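Local coordinates for protein D-psicose 3-epimerase (Agrobacterium tumefaciens, PDB 2HK0) that interconverts D-fructose and D-psicose by epimerisation at C3, using a metal in catalysis, at residues A84-S89 and A107-T112; G126-Y131 and I165-E170. One frame throughout, in Å; residues are numbered along the deposited sequence.

Both contacts are buried in one TIM barrel. Interaction 2 lies deeper, its centre about 8 Å from the centre of the chain against about 13 Å for interaction 1. Interaction 1 packs the loop after strand 81-85 onto helix 99-118, and apolar side chains carry it. Interaction 2 joins the end of strand 123-126 and its loop to strand 166-170. It combines backbone bonds with side-chain packing and buries more surface, 324 Å² against 224 Å². Their centres are about 9 Å apart, and the two loops meet: Pro88 CB lies 3.2 Å from Ser130 O. Phe109 of interaction 1 also packs against Leu128 of interaction 2, so helix 99-118 reaches both.

Interaction 1 (A84-S89 and A107-T112); sequences AGIGPS and AFFERT
The carbonyl O of Phe108 is gripped twice by Thr112, and both residues touch Ile86 across the contact. Thr112 OG1 donates to Phe108 O at 2.8 Å and Thr112 N to the same atom at 3.0 Å, from opposite faces of the carbonyl plane. Asn61 is a further partner of the hydroxyl. The contact belongs to a beta-alpha-beta unit of the TIM barrel, in which the loop leaving strand 81-85 packs on helix 99-118. With Thr112 OG1 turned beside its own backbone N (chi1 -57°), the methyl CG2 is sent toward the loop. There it meets Ile86 CD1 tip to tip at 3.8 Å. The other branch of Ile86, CG2, lies anti to the backbone N and touches both phenylalanines. It meets the edge of the Phe108 ring near its plane, 3.9 Å from Phe108 CE2, and is 4.0 Å from Phe109 CE2. Thr112 OG1 sits over one face of the Phe108 ring, offset toward the rim, while Ile86 takes its edge. Ile86 also packs on Ala57 and Ile124. Further along the loop, the proline ring passes obliquely against Phe109, with Pro88 CG 3.8 Å from Phe109 CZ.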
loop_
_atom_site.group_PDB
_atom_site.type_symbol
_atom_site.label_atom_id
_atom_site.label_comp_id
_atom_site.label_asym_id
_atom_site.label_seq_id
_atom_site.Cartn_x
_atom_site.Cartn_y
_atom_site.Cartn_z
ATOM N N ALA A 84 31.232 -7.841 0.770
ATOM C CA ALA A 84 31.873 -6.535 0.685
ATOM C C ALA A 84 31.371 -5.592 -0.385
ATOM O O ALA A 84 30.907 -6.019 -1.455
ATOM C CB ALA A 84 33.364 -6.695 0.527
ATOM N N GLY A 85 31.480 -4.302 -0.068
ATOM C CA GLY A 85 31.093 -3.250 -0.982
ATOM C C GLY A 85 32.368 -2.611 -1.519
ATOM O O GLY A 85 33.414 -2.625 -0.852
ATOM N N ILE A 86 32.297 -2.076 -2.734
ATOM C CA ILE A 86 33.442 -1.413 -3.359
ATOM C C ILE A 86 32.969 -0.103 -3.970
ATOM O O ILE A 86 32.000 -0.078 -4.736
ATOM C CB ILE A 86 34.071 -2.268 -4.486
ATOM C CG1 ILE A 86 34.824 -3.459 -3.887
ATOM C CG2 ILE A 86 35.037 -1.411 -5.328
ATOM C CD1 ILE A 86 35.580 -4.288 -4.918
ATOM N N GLY A 87 33.653 0.983 -3.625
ATOM C CA GLY A 87 33.291 2.286 -4.155
ATOM C C GLY A 87 34.459 2.890 -4.909
ATOM O O GLY A 87 35.357 3.458 -4.302
ATOM N N PRO A 88 34.482 2.771 -6.241
ATOM C CA PRO A 88 35.573 3.322 -7.050
ATOM C C PRO A 88 35.623 4.841 -6.880
ATOM O O PRO A 88 34.617 5.459 -6.532
ATOM C CB PRO A 88 35.189 2.917 -8.473
ATOM C CG PRO A 88 34.310 1.709 -8.275
ATOM C CD PRO A 88 33.476 2.122 -7.093
ATOM N N SER A 89 36.784 5.437 -7.139
ATOM C CA SER A 89 36.952 6.881 -7.001
ATOM C C SER A 89 37.083 7.555 -8.354
ATOM O O SER A 89 37.173 6.886 -9.380
ATOM C CB SER A 89 38.196 7.190 -6.159
ATOM O OG SER A 89 39.380 6.978 -6.906
ATOM N N ALA A 107 43.606 -1.867 -12.196
ATOM C CA ALA A 107 44.654 -2.283 -11.265
ATOM C C ALA A 107 44.096 -2.279 -9.848
ATOM O O ALA A 107 44.388 -3.176 -9.065
ATOM C CB ALA A 107 45.855 -1.350 -11.353
ATOM N N PHE A 108 43.305 -1.261 -9.515
ATOM C CA PHE A 108 42.681 -1.163 -8.193
ATOM C C PHE A 108 41.740 -2.357 -7.928
ATOM O O PHE A 108 41.718 -2.920 -6.835
ATOM C CB PHE A 108 41.892 0.148 -8.081
ATOM C CG PHE A 108 40.844 0.141 -6.994
ATOM C CD1 PHE A 108 41.204 0.206 -5.648
ATOM C CD2 PHE A 108 39.490 0.072 -7.321
ATOM C CE1 PHE A 108 40.224 0.209 -4.643
ATOM C CE2 PHE A 108 38.507 0.072 -6.327
ATOM C CZ PHE A 108 38.878 0.142 -4.984
ATOM N N PHE A 109 40.944 -2.734 -8.919
ATOM C CA PHE A 109 40.041 -3.855 -8.735
ATOM C C PHE A 109 40.777 -5.172 -8.532
ATOM O O PHE A 109 40.432 -5.949 -7.643
ATOM C CB PHE A 109 39.081 -3.985 -9.920
ATOM C CG PHE A 109 37.798 -3.230 -9.740
ATOM C CD1 PHE A 109 37.661 -1.924 -10.213
ATOM C CD2 PHE A 109 36.724 -3.817 -9.078
ATOM C CE1 PHE A 109 36.468 -1.216 -10.032
ATOM C CE2 PHE A 109 35.522 -3.117 -8.892
ATOM C CZ PHE A 109 35.395 -1.818 -9.368
ATOM N N GLU A 110 41.789 -5.428 -9.354
ATOM C CA GLU A 110 42.542 -6.671 -9.230
ATOM C C GLU A 110 43.160 -6.815 -7.844
ATOM O O GLU A 110 43.080 -7.873 -7.227
ATOM C CB GLU A 110 43.603 -6.743 -10.325
ATOM C CG GLU A 110 42.960 -6.949 -11.684
ATOM C CD GLU A 110 43.966 -7.045 -12.804
ATOM O OE1 GLU A 110 45.110 -7.481 -12.538
ATOM O OE2 GLU A 110 43.607 -6.699 -13.951
ATOM N N ARG A 111 43.744 -5.738 -7.341
ATOM C CA ARG A 111 44.346 -5.756 -6.009
ATOM C C ARG A 111 43.292 -6.009 -4.920
ATOM O O ARG A 111 43.466 -6.857 -4.033
ATOM C CB ARG A 111 45.042 -4.418 -5.746
ATOM C CG ARG A 111 45.631 -4.286 -4.357
ATOM C CD ARG A 111 46.033 -2.848 -4.101
ATOM N NE ARG A 111 46.803 -2.694 -2.874
ATOM C CZ ARG A 111 47.006 -1.523 -2.276
ATOM N NH1 ARG A 111 46.485 -0.421 -2.800
ATOM N NH2 ARG A 111 47.739 -1.451 -1.168
ATOM N N THR A 112 42.195 -5.264 -4.990
ATOM C CA THR A 112 41.128 -5.400 -4.009
ATOM C C THR A 112 40.523 -6.798 -4.053
ATOM O O THR A 112 40.306 -7.417 -3.024
ATOM C CB THR A 112 40.024 -4.352 -4.265
ATOM O OG1 THR A 112 40.605 -3.045 -4.245
ATOM C CG2 THR A 112 38.961 -4.417 -3.205
#

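Interaction 2 (G126-Y131 and I165-E170); sequences GALHSY and INLCIE
Gly126 and Ile169 form a parallel beta bridge, held by a bond of 3.0 Å from Glu170 N to Gly126 O and a weak one of 3.2 Å from Gly126 N to Cys168 O. The first is nearly straight at the hydrogen (166°), its donor above the carbonyl plane. An inverse gamma turn centred on Ala127 and a type I turn from Ala127 to Ser130 bring Leu128 and His129 back onto strand 166-170. The Leu128 and Leu167 side chains cross at about a right angle, with Leu128 CD1 3.8 Å from Leu167 CB, while Leu128 CB meets Ile169 CD1 at 4.0 Å. His129 has its CG between the backbone N and the carbonyl carbon (chi1 62°), which brings ND1 within 3.6 Å of Ile169 CG2. This buried ND1 has no polar partner in the model; NE2 bonds weakly to Asn177. Extended Glu170 brings OE1 within 3.6 Å of Gly126 CA. Glu170 OE2 lies close to Asp203 OD2, two like charges at the C-terminal, active-site end of the barrel strands, consistent with a metal site as in xylose isomerase-like relatives. Helix 142-162 covers Leu128 and Leu167, Phe109 of helix 99-118 also packs on Leu128, and Ile169 meets Val198 of strand 198-203.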
loop_
_atom_site.group_PDB
_atom_site.type_symbol
_atom_site.label_atom_id
_atom_site.label_comp_id
_atom_site.label_asym_id
_atom_site.label_seq_id
_atom_site.Cartn_x
_atom_site.Cartn_y
_atom_site.Cartn_z
ATOM N N GLY A 126 28.148 -2.954 -5.505
ATOM C CA GLY A 126 28.303 -1.511 -5.503
ATOM C C GLY A 126 28.266 -0.964 -6.915
ATOM O O GLY A 126 27.999 -1.700 -7.863
ATOM N N ALA A 127 28.541 0.325 -7.063
ATOM C CA ALA A 127 28.522 0.956 -8.381
ATOM C C ALA A 127 29.846 0.663 -9.089
ATOM O O ALA A 127 30.581 1.586 -9.452
ATOM C CB ALA A 127 28.310 2.456 -8.211
ATOM N N LEU A 128 30.130 -0.628 -9.290
ATOM C CA LEU A 128 31.381 -1.084 -9.894
ATOM C C LEU A 128 31.640 -0.527 -11.278
ATOM O O LEU A 128 32.793 -0.416 -11.709
ATOM C CB LEU A 128 31.419 -2.615 -9.957
ATOM C CG LEU A 128 30.960 -3.412 -8.731
ATOM C CD1 LEU A 128 31.490 -4.855 -8.819
ATOM C CD2 LEU A 128 31.463 -2.748 -7.461
ATOM N N HIS A 129 30.563 -0.175 -11.965
ATOM C CA HIS A 129 30.618 0.364 -13.316
ATOM C C HIS A 129 30.881 1.859 -13.343
ATOM O O HIS A 129 30.993 2.456 -14.413
ATOM C CB HIS A 129 29.269 0.149 -13.979
ATOM C CG HIS A 129 28.153 0.861 -13.275
ATOM N ND1 HIS A 129 27.788 0.564 -11.977
ATOM C CD2 HIS A 129 27.350 1.881 -13.669
ATOM C CE1 HIS A 129 26.810 1.373 -11.604
ATOM N NE2 HIS A 129 26.526 2.180 -12.611
ATOM N N SER A 130 30.967 2.471 -12.172
ATOM C CA SER A 130 31.098 3.913 -12.113
ATOM C C SER A 130 31.984 4.316 -10.944
ATOM O O SER A 130 32.976 3.658 -10.644
ATOM C CB SER A 130 29.682 4.484 -11.953
ATOM O OG SER A 130 29.640 5.892 -11.903
ATOM N N TYR A 131 31.626 5.416 -10.297
ATOM C CA TYR A 131 32.360 5.888 -9.143
ATOM C C TYR A 131 31.488 6.868 -8.381
ATOM O O TYR A 131 30.367 7.182 -8.793
ATOM C CB TYR A 131 33.651 6.586 -9.559
ATOM C CG TYR A 131 33.434 7.900 -10.275
ATOM C CD1 TYR A 131 33.123 7.933 -11.630
ATOM C CD2 TYR A 131 33.547 9.114 -9.591
ATOM C CE1 TYR A 131 32.936 9.149 -12.297
ATOM C CE2 TYR A 131 33.359 10.332 -10.245
ATOM C CZ TYR A 131 33.058 10.344 -11.596
ATOM O OH TYR A 131 32.895 11.547 -12.246
ATOM N N ILE A 165 34.499 -15.197 -7.202
ATOM C CA ILE A 165 33.817 -13.973 -6.802
ATOM C C ILE A 165 32.803 -13.478 -7.836
ATOM O O ILE A 165 33.107 -13.413 -9.024
ATOM C CB ILE A 165 34.864 -12.825 -6.568
ATOM C CG1 ILE A 165 35.763 -13.171 -5.373
ATOM C CG2 ILE A 165 34.146 -11.454 -6.384
ATOM C CD1 ILE A 165 36.883 -12.141 -5.095
ATOM N N ASN A 166 31.602 -13.130 -7.371
ATOM C CA ASN A 166 30.560 -12.570 -8.231
ATOM C C ASN A 166 30.591 -11.055 -8.058
ATOM O O ASN A 166 30.684 -10.571 -6.933
ATOM C CB ASN A 166 29.166 -13.082 -7.832
ATOM C CG ASN A 166 28.927 -14.513 -8.280
ATOM O OD1 ASN A 166 29.210 -14.861 -9.418
ATOM N ND2 ASN A 166 28.406 -15.347 -7.389
ATOM N N LEU A 167 30.534 -10.325 -9.172
ATOM C CA LEU A 167 30.527 -8.867 -9.180
ATOM C C LEU A 167 29.061 -8.446 -9.343
ATOM O O LEU A 167 28.422 -8.766 -10.353
ATOM C CB LEU A 167 31.366 -8.355 -10.364
ATOM C CG LEU A 167 32.828 -8.841 -10.346
ATOM C CD1 LEU A 167 33.551 -8.440 -11.622
ATOM C CD2 LEU A 167 33.527 -8.255 -9.116
ATOM N N CYS A 168 28.522 -7.740 -8.354
ATOM C CA CYS A 168 27.122 -7.321 -8.406
ATOM C C CYS A 168 27.005 -5.822 -8.645
ATOM O O CYS A 168 27.409 -5.018 -7.802
ATOM C CB CYS A 168 26.426 -7.723 -7.108
ATOM S SG CYS A 168 26.565 -9.509 -6.805
ATOM N N ILE A 169 26.453 -5.471 -9.806
ATOM C CA ILE A 169 26.286 -4.091 -10.262
ATOM C C ILE A 169 25.057 -3.451 -9.642
ATOM O O ILE A 169 23.925 -3.831 -9.953
ATOM C CB ILE A 169 26.141 -4.055 -11.797
ATOM C CG1 ILE A 169 27.242 -4.922 -12.427
ATOM C CG2 ILE A 169 26.199 -2.608 -12.310
ATOM C CD1 ILE A 169 28.662 -4.498 -12.072
ATOM N N GLU A 170 25.282 -2.455 -8.789
ATOM C CA GLU A 170 24.170 -1.811 -8.093
ATOM C C GLU A 170 23.457 -0.744 -8.898
ATOM O O GLU A 170 24.089 0.135 -9.483
ATOM C CB GLU A 170 24.650 -1.218 -6.758
ATOM C CG GLU A 170 23.530 -0.653 -5.871
ATOM C CD GLU A 170 24.030 -0.223 -4.485
ATOM O OE1 GLU A 170 25.234 0.088 -4.353
ATOM O OE2 GLU A 170 23.218 -0.182 -3.532
#